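Local coordinates for 75aa long hypothetical regulatory protein AsnC (PDB 2CVI) that is of unknown function but, as a stand-alone Lrp/AsnC-type ligand-binding domain that binds identical protein, probably senses small effector molecules in transcriptional regulation, at residues E17-E20 / K21-M25; V9-A12 / G13-R16; D53-T57 / E58-K62; R61-P64 / E65-M68. All blocks are in the same frame, centred on the assembly; numbering follows the deposited sequence.

Contact 1. Residues E17-E20 / K21-M25. With K (potassium ion), chain C.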
loop_
_atom_site.group_PDB
_atom_site.type_symbol
_atom_site.label_atom_id
_atom_site.label_comp_id
_atom_site.label_asym_id
_atom_site.label_seq_id
_atom_site.Cartn_x
_atom_site.Cartn_y
_atom_site.Cartn_z
ATOM N N GLU A 17 5.736 -16.631 -5.983
ATOM C CA GLU A 17 5.217 -17.308 -7.185
ATOM C C GLU A 17 4.111 -16.459 -7.773
ATOM O O GLU A 17 4.072 -16.212 -8.985
ATOM C CB GLU A 17 4.619 -18.687 -6.842
ATOM C CG GLU A 17 3.683 -19.240 -7.946
ATOM C CD GLU A 17 2.996 -20.565 -7.587
ATOM O OE1 GLU A 17 1.981 -20.906 -8.229
ATOM O OE2 GLU A 17 3.466 -21.274 -6.680
ATOM N N VAL A 18 3.199 -16.045 -6.898
ATOM C CA VAL A 18 2.068 -15.198 -7.256
ATOM C C VAL A 18 2.588 -13.817 -7.654
ATOM O O VAL A 18 2.114 -13.233 -8.605
ATOM C CB VAL A 18 1.059 -15.031 -6.040
ATOM C CG1 VAL A 18 0.115 -13.836 -6.275
ATOM C CG2 VAL A 18 0.237 -16.311 -5.877
ATOM N N MET A 19 3.545 -13.298 -6.885
ATOM C CA MET A 19 4.122 -11.973 -7.136
ATOM C C MET A 19 4.699 -11.955 -8.558
ATOM O O MET A 19 4.482 -11.020 -9.316
ATOM C CB MET A 19 5.220 -11.687 -6.089
ATOM C CG MET A 19 5.041 -10.442 -5.161
ATOM S SD MET A 19 6.480 -9.287 -5.324
ATOM C CE MET A 19 7.870 -10.383 -5.275
ATOM N N GLU A 20 5.406 -13.005 -8.946
ATOM C CA GLU A 20 5.951 -12.996 -10.291
ATOM C C GLU A 20 4.888 -13.147 -11.358
ATOM O O GLU A 20 4.983 -12.530 -12.427
ATOM C CB GLU A 20 7.047 -14.030 -10.432
ATOM C CG GLU A 20 8.283 -13.600 -9.632
ATOM C CD GLU A 20 8.618 -12.103 -9.813
ATOM O OE1 GLU A 20 8.423 -11.327 -8.841
ATOM O OE2 GLU A 20 9.069 -11.705 -10.926
ATOM N N LYS A 21 3.854 -13.945 -11.094
ATOM C CA LYS A 21 2.788 -14.048 -12.076
ATOM C C LYS A 21 2.054 -12.723 -12.155
ATOM O O LYS A 21 1.620 -12.315 -13.231
ATOM C CB LYS A 21 1.775 -15.130 -11.717
ATOM C CG LYS A 21 2.256 -16.554 -11.972
ATOM C CD LYS A 21 1.111 -17.534 -11.609
ATOM C CE LYS A 21 1.450 -18.979 -11.977
ATOM N NZ LYS A 21 2.482 -19.642 -11.138
ATOM N N LEU A 22 1.905 -12.057 -11.008
ATOM C CA LEU A 22 1.219 -10.769 -10.994
ATOM C C LEU A 22 2.009 -9.711 -11.730
ATOM O O LEU A 22 1.475 -9.010 -12.552
ATOM C CB LEU A 22 0.946 -10.292 -9.549
ATOM C CG LEU A 22 -0.122 -11.059 -8.770
ATOM C CD1 LEU A 22 -0.053 -10.653 -7.319
ATOM C CD2 LEU A 22 -1.489 -10.774 -9.360
ATOM N N LEU A 23 3.304 -9.605 -11.423
ATOM C CA LEU A 23 4.124 -8.594 -12.060
ATOM C C LEU A 23 4.178 -8.738 -13.575
ATOM O O LEU A 23 4.394 -7.760 -14.289
ATOM C CB LEU A 23 5.539 -8.639 -11.480
ATOM C CG LEU A 23 5.636 -7.766 -10.235
ATOM C CD1 LEU A 23 6.977 -8.043 -9.527
ATOM C CD2 LEU A 23 5.448 -6.274 -10.623
ATOM N N ALA A 24 3.972 -9.960 -14.071
ATOM C CA ALA A 24 4.016 -10.185 -15.518
ATOM C C ALA A 24 2.762 -9.666 -16.202
ATOM O O ALA A 24 2.716 -9.517 -17.415
ATOM C CB ALA A 24 4.207 -11.667 -15.810
ATOM N N MET A 25 1.736 -9.367 -15.401
ATOM C CA MET A 25 0.488 -8.881 -15.996
ATOM C C MET A 25 0.591 -7.410 -16.330
ATOM O O MET A 25 1.085 -6.597 -15.542
ATOM C CB MET A 25 -0.696 -9.111 -15.050
ATOM C CG MET A 25 -0.965 -10.556 -14.743
ATOM S SD MET A 25 -2.197 -10.802 -13.468
ATOM C CE MET A 25 -2.194 -12.623 -13.379
HETATM K K K C . 3.553 -5.496 -15.277
HETATM O O HOH W 1 3.380 -6.733 -18.291
#

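Contact 2. Residues V9-A12 / G13-R16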
loop_
_atom_site.group_PDB
_atom_site.type_symbol
_atom_site.label_atom_id
_atom_site.label_comp_id
_atom_site.label_asym_id
_atom_site.label_seq_id
_atom_site.Cartn_x
_atom_site.Cartn_y
_atom_site.Cartn_z
ATOM N N VAL A 9 -4.468 -11.604 0.699
ATOM C CA VAL A 9 -4.183 -12.665 1.680
ATOM C C VAL A 9 -3.854 -13.845 0.783
ATOM O O VAL A 9 -4.571 -14.161 -0.164
ATOM C CB VAL A 9 -5.401 -13.000 2.552
ATOM C CG1 VAL A 9 -5.090 -14.243 3.417
ATOM C CG2 VAL A 9 -5.778 -11.831 3.392
ATOM N N THR A 10 -2.726 -14.497 1.004
ATOM C CA THR A 10 -2.383 -15.627 0.173
ATOM C C THR A 10 -2.060 -16.834 1.034
ATOM O O THR A 10 -1.770 -16.689 2.221
ATOM C CB THR A 10 -1.135 -15.361 -0.699
ATOM O OG1 THR A 10 0.015 -15.240 0.145
ATOM C CG2 THR A 10 -1.256 -14.081 -1.493
ATOM N N ALA A 11 -2.130 -18.002 0.424
ATOM C CA ALA A 11 -1.737 -19.238 1.102
ATOM C C ALA A 11 -0.232 -19.070 1.381
ATOM O O ALA A 11 0.496 -18.472 0.595
ATOM C CB ALA A 11 -1.956 -20.408 0.168
ATOM N N ALA A 12 0.242 -19.621 2.493
ATOM C CA ALA A 12 1.668 -19.448 2.825
ATOM C C ALA A 12 2.623 -20.151 1.839
ATOM O O ALA A 12 2.332 -21.240 1.369
ATOM C CB ALA A 12 1.912 -19.923 4.291
ATOM N N GLY A 13 3.737 -19.475 1.524
ATOM C CA GLY A 13 4.731 -20.001 0.604
ATOM C C GLY A 13 4.501 -19.706 -0.879
ATOM O O GLY A 13 5.351 -20.005 -1.727
ATOM N N LYS A 14 3.355 -19.114 -1.198
ATOM C CA LYS A 14 3.033 -18.794 -2.586
ATOM C C LYS A 14 3.200 -17.318 -2.979
ATOM O O LYS A 14 2.952 -16.940 -4.127
ATOM C CB LYS A 14 1.597 -19.255 -2.868
ATOM C CG LYS A 14 1.428 -20.745 -2.599
ATOM C CD LYS A 14 -0.019 -21.121 -2.420
ATOM C CE LYS A 14 -0.175 -22.581 -2.005
ATOM N NZ LYS A 14 -1.611 -23.024 -2.037
ATOM N N GLU A 15 3.628 -16.492 -2.032
ATOM C CA GLU A 15 3.807 -15.053 -2.255
ATOM C C GLU A 15 4.616 -14.643 -3.480
ATOM O O GLU A 15 4.142 -13.850 -4.314
ATOM C CB GLU A 15 4.451 -14.400 -1.021
ATOM C CG GLU A 15 3.688 -14.554 0.302
ATOM C CD GLU A 15 3.981 -15.860 1.008
ATOM O OE1 GLU A 15 5.135 -16.319 0.947
ATOM O OE2 GLU A 15 3.068 -16.417 1.655
ATOM N N ARG A 16 5.838 -15.156 -3.572
ATOM C CA ARG A 16 6.731 -14.824 -4.672
ATOM C C ARG A 16 6.268 -15.399 -6.005
ATOM O O ARG A 16 6.420 -14.729 -7.038
ATOM C CB ARG A 16 8.166 -15.297 -4.364
ATOM C CG ARG A 16 8.902 -14.529 -3.253
ATOM C CD ARG A 16 10.376 -14.966 -3.213
ATOM N NE ARG A 16 11.237 -14.096 -2.408
ATOM C CZ ARG A 16 12.560 -14.230 -2.309
ATOM N NH1 ARG A 16 13.187 -15.198 -2.966
ATOM N NH2 ARG A 16 13.263 -13.394 -1.551
#

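Contact 3. Residues D53-T57 / E58-K62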
loop_
_atom_site.group_PDB
_atom_site.type_symbol
_atom_site.label_atom_id
_atom_site.label_comp_id
_atom_site.label_asym_id
_atom_site.label_seq_id
_atom_site.Cartn_x
_atom_site.Cartn_y
_atom_site.Cartn_z
ATOM N N ASP A 53 -12.554 -4.002 -12.000
ATOM C CA ASP A 53 -13.469 -4.965 -11.416
ATOM C C ASP A 53 -13.242 -6.344 -12.011
ATOM O O ASP A 53 -13.193 -7.347 -11.289
ATOM C CB ASP A 53 -14.910 -4.498 -11.654
ATOM C CG ASP A 53 -15.884 -5.155 -10.722
ATOM O OD1 ASP A 53 -15.520 -5.427 -9.557
ATOM O OD2 ASP A 53 -17.022 -5.395 -11.156
ATOM N N GLN A 54 -13.087 -6.406 -13.331
ATOM C CA GLN A 54 -12.849 -7.676 -13.979
ATOM C C GLN A 54 -11.510 -8.253 -13.576
ATOM O O GLN A 54 -11.391 -9.466 -13.406
ATOM C CB GLN A 54 -12.974 -7.526 -15.494
ATOM C CG GLN A 54 -14.400 -7.182 -15.847
ATOM C CD GLN A 54 -14.639 -7.055 -17.332
ATOM O OE1 GLN A 54 -13.740 -7.276 -18.145
ATOM N NE2 GLN A 54 -15.867 -6.703 -17.697
ATOM N N PHE A 55 -10.499 -7.415 -13.402
ATOM C CA PHE A 55 -9.204 -7.924 -12.962
ATOM C C PHE A 55 -9.335 -8.574 -11.586
ATOM O O PHE A 55 -8.805 -9.669 -11.358
ATOM C CB PHE A 55 -8.214 -6.763 -12.898
ATOM C CG PHE A 55 -6.825 -7.168 -12.516
ATOM C CD1 PHE A 55 -5.930 -7.577 -13.497
ATOM C CD2 PHE A 55 -6.413 -7.172 -11.180
ATOM C CE1 PHE A 55 -4.636 -7.982 -13.154
ATOM C CE2 PHE A 55 -5.104 -7.584 -10.818
ATOM C CZ PHE A 55 -4.226 -7.984 -11.820
ATOM N N ILE A 56 -10.011 -7.889 -10.665
ATOM C CA ILE A 56 -10.178 -8.376 -9.305
ATOM C C ILE A 56 -11.029 -9.632 -9.204
ATOM O O ILE A 56 -10.675 -10.548 -8.471
ATOM C CB ILE A 56 -10.839 -7.265 -8.435
ATOM C CG1 ILE A 56 -9.840 -6.122 -8.224
ATOM C CG2 ILE A 56 -11.330 -7.835 -7.088
ATOM C CD1 ILE A 56 -10.432 -4.914 -7.537
ATOM N N THR A 57 -12.142 -9.700 -9.927
ATOM C CA THR A 57 -12.983 -10.882 -9.743
ATOM C C THR A 57 -12.707 -12.025 -10.722
ATOM O O THR A 57 -12.906 -13.209 -10.371
ATOM C CB THR A 57 -14.462 -10.486 -9.752
ATOM O OG1 THR A 57 -14.803 -10.113 -11.079
ATOM C CG2 THR A 57 -14.740 -9.288 -8.795
ATOM N N GLU A 58 -12.187 -11.712 -11.900
ATOM C CA GLU A 58 -11.848 -12.767 -12.853
ATOM C C GLU A 58 -10.378 -13.154 -12.901
ATOM O O GLU A 58 -10.046 -14.316 -12.690
ATOM C CB GLU A 58 -12.263 -12.401 -14.267
ATOM C CG GLU A 58 -13.714 -11.960 -14.397
ATOM C CD GLU A 58 -14.075 -11.612 -15.842
ATOM O OE1 GLU A 58 -14.961 -10.764 -16.081
ATOM O OE2 GLU A 58 -13.478 -12.199 -16.759
ATOM N N LYS A 59 -9.507 -12.192 -13.188
ATOM C CA LYS A 59 -8.085 -12.522 -13.308
ATOM C C LYS A 59 -7.487 -13.084 -12.031
ATOM O O LYS A 59 -6.742 -14.053 -12.078
ATOM C CB LYS A 59 -7.295 -11.299 -13.763
ATOM C CG LYS A 59 -5.927 -11.648 -14.337
ATOM C CD LYS A 59 -5.624 -10.725 -15.514
ATOM C CE LYS A 59 -4.396 -11.127 -16.295
ATOM N NZ LYS A 59 -4.032 -10.047 -17.288
ATOM N N ILE A 60 -7.801 -12.488 -10.885
ATOM C CA ILE A 60 -7.252 -12.987 -9.632
ATOM C C ILE A 60 -7.726 -14.408 -9.329
ATOM O O ILE A 60 -6.982 -15.184 -8.724
ATOM C CB ILE A 60 -7.586 -12.050 -8.453
ATOM C CG1 ILE A 60 -6.848 -10.721 -8.654
ATOM C CG2 ILE A 60 -7.175 -12.697 -7.113
ATOM C CD1 ILE A 60 -5.353 -10.842 -8.880
ATOM N N ARG A 61 -8.936 -14.773 -9.771
ATOM C CA ARG A 61 -9.400 -16.137 -9.545
ATOM C C ARG A 61 -8.641 -17.208 -10.337
ATOM O O ARG A 61 -8.849 -18.405 -10.111
ATOM C CB ARG A 61 -10.925 -16.223 -9.796
ATOM C CG ARG A 61 -11.703 -15.818 -8.566
ATOM C CD ARG A 61 -13.200 -16.122 -8.737
ATOM N NE ARG A 61 -13.943 -15.979 -7.498
ATOM C CZ ARG A 61 -14.510 -14.838 -7.100
ATOM N NH1 ARG A 61 -14.397 -13.753 -7.876
ATOM N NH2 ARG A 61 -15.216 -14.796 -5.959
ATOM N N LYS A 62 -7.763 -16.796 -11.253
ATOM C CA LYS A 62 -6.942 -17.771 -11.996
ATOM C C LYS A 62 -5.826 -18.258 -11.081
ATOM O O LYS A 62 -5.156 -19.246 -11.394
ATOM C CB LYS A 62 -6.321 -17.140 -13.266
ATOM C CG LYS A 62 -7.363 -16.682 -14.295
ATOM C CD LYS A 62 -6.741 -16.071 -15.556
ATOM C CE LYS A 62 -5.942 -17.109 -16.307
ATOM N NZ LYS A 62 -6.706 -18.381 -16.407
#

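Contact 4. Residues R61-P64 / E65-M68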
loop_
_atom_site.group_PDB
_atom_site.type_symbol
_atom_site.label_atom_id
_atom_site.label_comp_id
_atom_site.label_asym_id
_atom_site.label_seq_id
_atom_site.Cartn_x
_atom_site.Cartn_y
_atom_site.Cartn_z
ATOM N N ARG A 61 -8.936 -14.773 -9.771
ATOM C CA ARG A 61 -9.400 -16.137 -9.545
ATOM C C ARG A 61 -8.641 -17.208 -10.337
ATOM O O ARG A 61 -8.849 -18.405 -10.111
ATOM C CB ARG A 61 -10.925 -16.223 -9.796
ATOM C CG ARG A 61 -11.703 -15.818 -8.566
ATOM C CD ARG A 61 -13.200 -16.122 -8.737
ATOM N NE ARG A 61 -13.943 -15.979 -7.498
ATOM C CZ ARG A 61 -14.510 -14.838 -7.100
ATOM N NH1 ARG A 61 -14.397 -13.753 -7.876
ATOM N NH2 ARG A 61 -15.216 -14.796 -5.959
ATOM N N LYS A 62 -7.763 -16.796 -11.253
ATOM C CA LYS A 62 -6.942 -17.771 -11.996
ATOM C C LYS A 62 -5.826 -18.258 -11.081
ATOM O O LYS A 62 -5.156 -19.246 -11.394
ATOM C CB LYS A 62 -6.321 -17.140 -13.266
ATOM C CG LYS A 62 -7.363 -16.682 -14.295
ATOM C CD LYS A 62 -6.741 -16.071 -15.556
ATOM C CE LYS A 62 -5.942 -17.109 -16.307
ATOM N NZ LYS A 62 -6.706 -18.381 -16.407
ATOM N N MET A 63 -5.626 -17.571 -9.950
ATOM C CA MET A 63 -4.591 -17.935 -8.982
ATOM C C MET A 63 -5.260 -18.261 -7.658
ATOM O O MET A 63 -5.399 -17.405 -6.788
ATOM C CB MET A 63 -3.597 -16.775 -8.811
ATOM C CG MET A 63 -2.825 -16.501 -10.088
ATOM S SD MET A 63 -1.953 -14.917 -10.076
ATOM C CE MET A 63 -3.372 -13.866 -10.315
ATOM N N PRO A 64 -5.675 -19.522 -7.463
ATOM C CA PRO A 64 -6.333 -19.852 -6.195
ATOM C C PRO A 64 -5.481 -19.698 -4.936
ATOM O O PRO A 64 -5.978 -19.789 -3.818
ATOM C CB PRO A 64 -6.849 -21.276 -6.429
ATOM C CG PRO A 64 -5.869 -21.850 -7.429
ATOM C CD PRO A 64 -5.608 -20.679 -8.374
ATOM N N GLU A 65 -4.198 -19.419 -5.146
ATOM C CA GLU A 65 -3.307 -19.176 -4.020
ATOM C C GLU A 65 -3.716 -17.855 -3.338
ATOM O O GLU A 65 -3.407 -17.603 -2.169
ATOM C CB GLU A 65 -1.855 -19.048 -4.502
ATOM C CG GLU A 65 -1.235 -20.311 -5.098
ATOM C CD GLU A 65 -1.618 -20.575 -6.533
ATOM O OE1 GLU A 65 -2.276 -19.728 -7.157
ATOM O OE2 GLU A 65 -1.243 -21.649 -7.055
ATOM N N ILE A 66 -4.398 -16.993 -4.087
ATOM C CA ILE A 66 -4.856 -15.721 -3.532
ATOM C C ILE A 66 -6.240 -15.974 -2.910
ATOM O O ILE A 66 -7.223 -16.221 -3.624
ATOM C CB ILE A 66 -4.935 -14.635 -4.616
ATOM C CG1 ILE A 66 -3.551 -14.409 -5.244
ATOM C CG2 ILE A 66 -5.445 -13.350 -3.989
ATOM C CD1 ILE A 66 -3.527 -13.508 -6.468
ATOM N N GLN A 67 -6.317 -15.915 -1.596
ATOM C CA GLN A 67 -7.549 -16.231 -0.846
ATOM C C GLN A 67 -8.497 -15.087 -0.562
ATOM O O GLN A 67 -9.722 -15.303 -0.406
ATOM C CB GLN A 67 -7.157 -16.931 0.490
ATOM C CG GLN A 67 -6.309 -18.150 0.301
ATOM C CD GLN A 67 -5.796 -18.713 1.609
ATOM O OE1 GLN A 67 -5.708 -18.004 2.610
ATOM N NE2 GLN A 67 -5.437 -19.986 1.602
ATOM N N MET A 68 -7.967 -13.861 -0.486
ATOM C CA MET A 68 -8.802 -12.721 -0.183
ATOM C C MET A 68 -8.142 -11.466 -0.718
ATOM O O MET A 68 -6.920 -11.362 -0.722
ATOM C CB MET A 68 -9.005 -12.588 1.343
ATOM C CG MET A 68 -10.026 -11.535 1.785
ATOM S SD MET A 68 -9.323 -9.885 2.042
ATOM C CE MET A 68 -9.012 -9.893 3.859
HETATM O O HOH W 2 -5.452 -21.287 -1.217
#

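Contact 1. Residues E17-E20 / K21-M25
E17 and K21 lie side by side, one turn apart on helix 15-23, the first helix of this ferredoxin-like alpha/beta domain. Their link is a salt bridge. K21 NZ comes to 3.2 Å from E17 OE1, on the anti side and well out of the carboxylate plane. The E17 chain runs extended, with CG anti to the backbone N (chi1 162°), and this carries the carboxylate along the helix flank to the amine. E65 OE2 also lies close to E17 OE1, a like charge that K21 would probably offset.

The apolar contacts fall on other faces. V18 and L22 point the same way, and V18 CG1 presses on L22 CD1 at 3.4 Å, tighter than usual. Both side chains pack on L40 of strand 40-46. M19 SD lies 4.4 Å from L23 CD1, and both residues reach A31 of strand 28-33.

The backbone bonds are of the alpha-helical i to i+4 kind. L22 N bonds V18 O at 2.7 Å, and L23 N bonds M19 O at 2.8 Å with an N-H...O angle of 167°. A24 N to E20 O is longer and more bent.

Near the C-terminal end of the helix, two carbonyls bind a potassium ion, together with V28 O. L23 O is 2.6 Å from the potassium ion and M25 O is 2.7 Å from it.

Contact 2. Residues V9-A12 / G13-R16
A11 and K14 meet at the two ends of a type II beta turn. A11 CB rests against the aliphatic chain of K14, with K14 CD only 3.3 Å from A11 CB, a tight pair. The extended K14 chain brings CD, CE and NZ alongside this methyl group. The turn is closed by a weak hydrogen bond from K14 N to A11 O, at 3.4 Å.

E15 reaches back into the turn. Its carboxylate takes the N-H of G13: G13 N lies 3.1 Å from E15 OE2, on the syn side and 30° out of the carboxylate plane. The bend at chi2 (84°) folds the side chain back toward the turn. E15 OE2 also lies 3.5 Å from A12 CA. E15 CG packs against T10 OG1, 3.7 Å away.

Weaker bonds lie behind these contacts. T10 OG1 sits between its own backbone N and carbonyl carbon, and gives a weak hydrogen bond to A11 O. That oxygen therefore takes weak bonds from both T10 OG1 and K14 N. G13 has a positive phi (87°), which glycine takes readily at the third position of a type II turn.

Further out, T10 N bonds D39 OD2, and A11 pairs through its backbone with E65. K14 also touches E65. The turn thus carries the chain from strand 2-10 into helix 15-23, beside the start of the neighbouring strand 66-77.

Contact 3. Residues D53-T57 / E58-K62
F55 lies obliquely against both K59 and I60 on helix 49-59, the second helix of the ferredoxin-like fold, where a wider pi-type turn interrupts the alpha-helical pattern. F55 CG is anti to the backbone N (chi1 -177°), which swings the ring along the helix toward these two residues. K59 CD lies 3.8 Å from F55 CE1, and I60 CD1 is 3.8 Å from F55 CE2. Both approach the ring obliquely, while K59 NZ goes on toward E27 in a long, weak ion pair. The F55 ring also packs on M25 and I6.

Q54 and E58 run side by side, pointing the same way, with amide and carboxylate planes 29° apart. E58 OE1 comes to 3.6 Å from Q54 CG, a packing contact.

The wider turn appears in the backbone. I60 N bonds F55 O at 3.0 Å, five residues back, nearly straight along the carbonyl. Q54 O takes E58 N at 2.8 Å and, more weakly, K59 N.

On another flank T57 OG1 bonds D53 O from above the carbonyl plane. The extended R61 side chain runs back alongside T57 O and bonds it. Its NH1 lies 3.0 Å from T57 O, with the oxygen within 3° of the guanidinium plane and the N-H directed onto a carbonyl lone pair.

Contact 4. Residues R61-P64 / E65-M68
M63 packs side by side with I66 across a type I beta turn that runs from M63 to I66. The M63 side chain starts at the first residue of the turn and is buried. Its CB lies 3.6 Å from E65 OE1 and also faces I66 CD1. CG sits anti to the carbonyl carbon (chi1 -65°), and the chain then bends at chi3. SD passes I66 CD1 at 4.2 Å. The tip, M63 CE, reaches I66 CD1 at 3.9 Å. Beyond the turn this side chain also touches K21 and L22 of helix 15-23, and M25.

The turn itself is held by one backbone bond. I66 N meets M63 O at 2.9 Å and is nearly straight at the hydrogen (165°), but it comes from above the carbonyl plane. E65 folds back through its chi2 bend and lies beside the P64 ring. P64 CD is 3.7 Å from E65 OE1. A water donates to P64 O and accepts from Q67 NE2, so it spans the turn and the first residues of the strand.

I66 also packs on V18 and M8. Q67 and M68 both pair with V9 of strand 2-10, one residue against two. The arrangement is a tight turn leading from helix 49-59 into strand 66-77, followed at once by a classic beta bulge.

From the N terminus, strand 2-10 ends in contact 2, whose turn leads straight into helix 15-23 and contact 1. Contact 3 follows later on helix 49-59. Contact 4 then turns the chain into strand 66-77. All four are local and run in series, and contacts 3 and 4 overlap only at R61 and K62. They also meet in space. Contact 1 touches contact 3 through M25 and L22, and contact 4 through V18 and M25. Contacts 2 and 4 adjoin on neighbouring strands, where T10 CB packs on E65 O. Both helices are thereby tied to each other and to one antiparallel sheet.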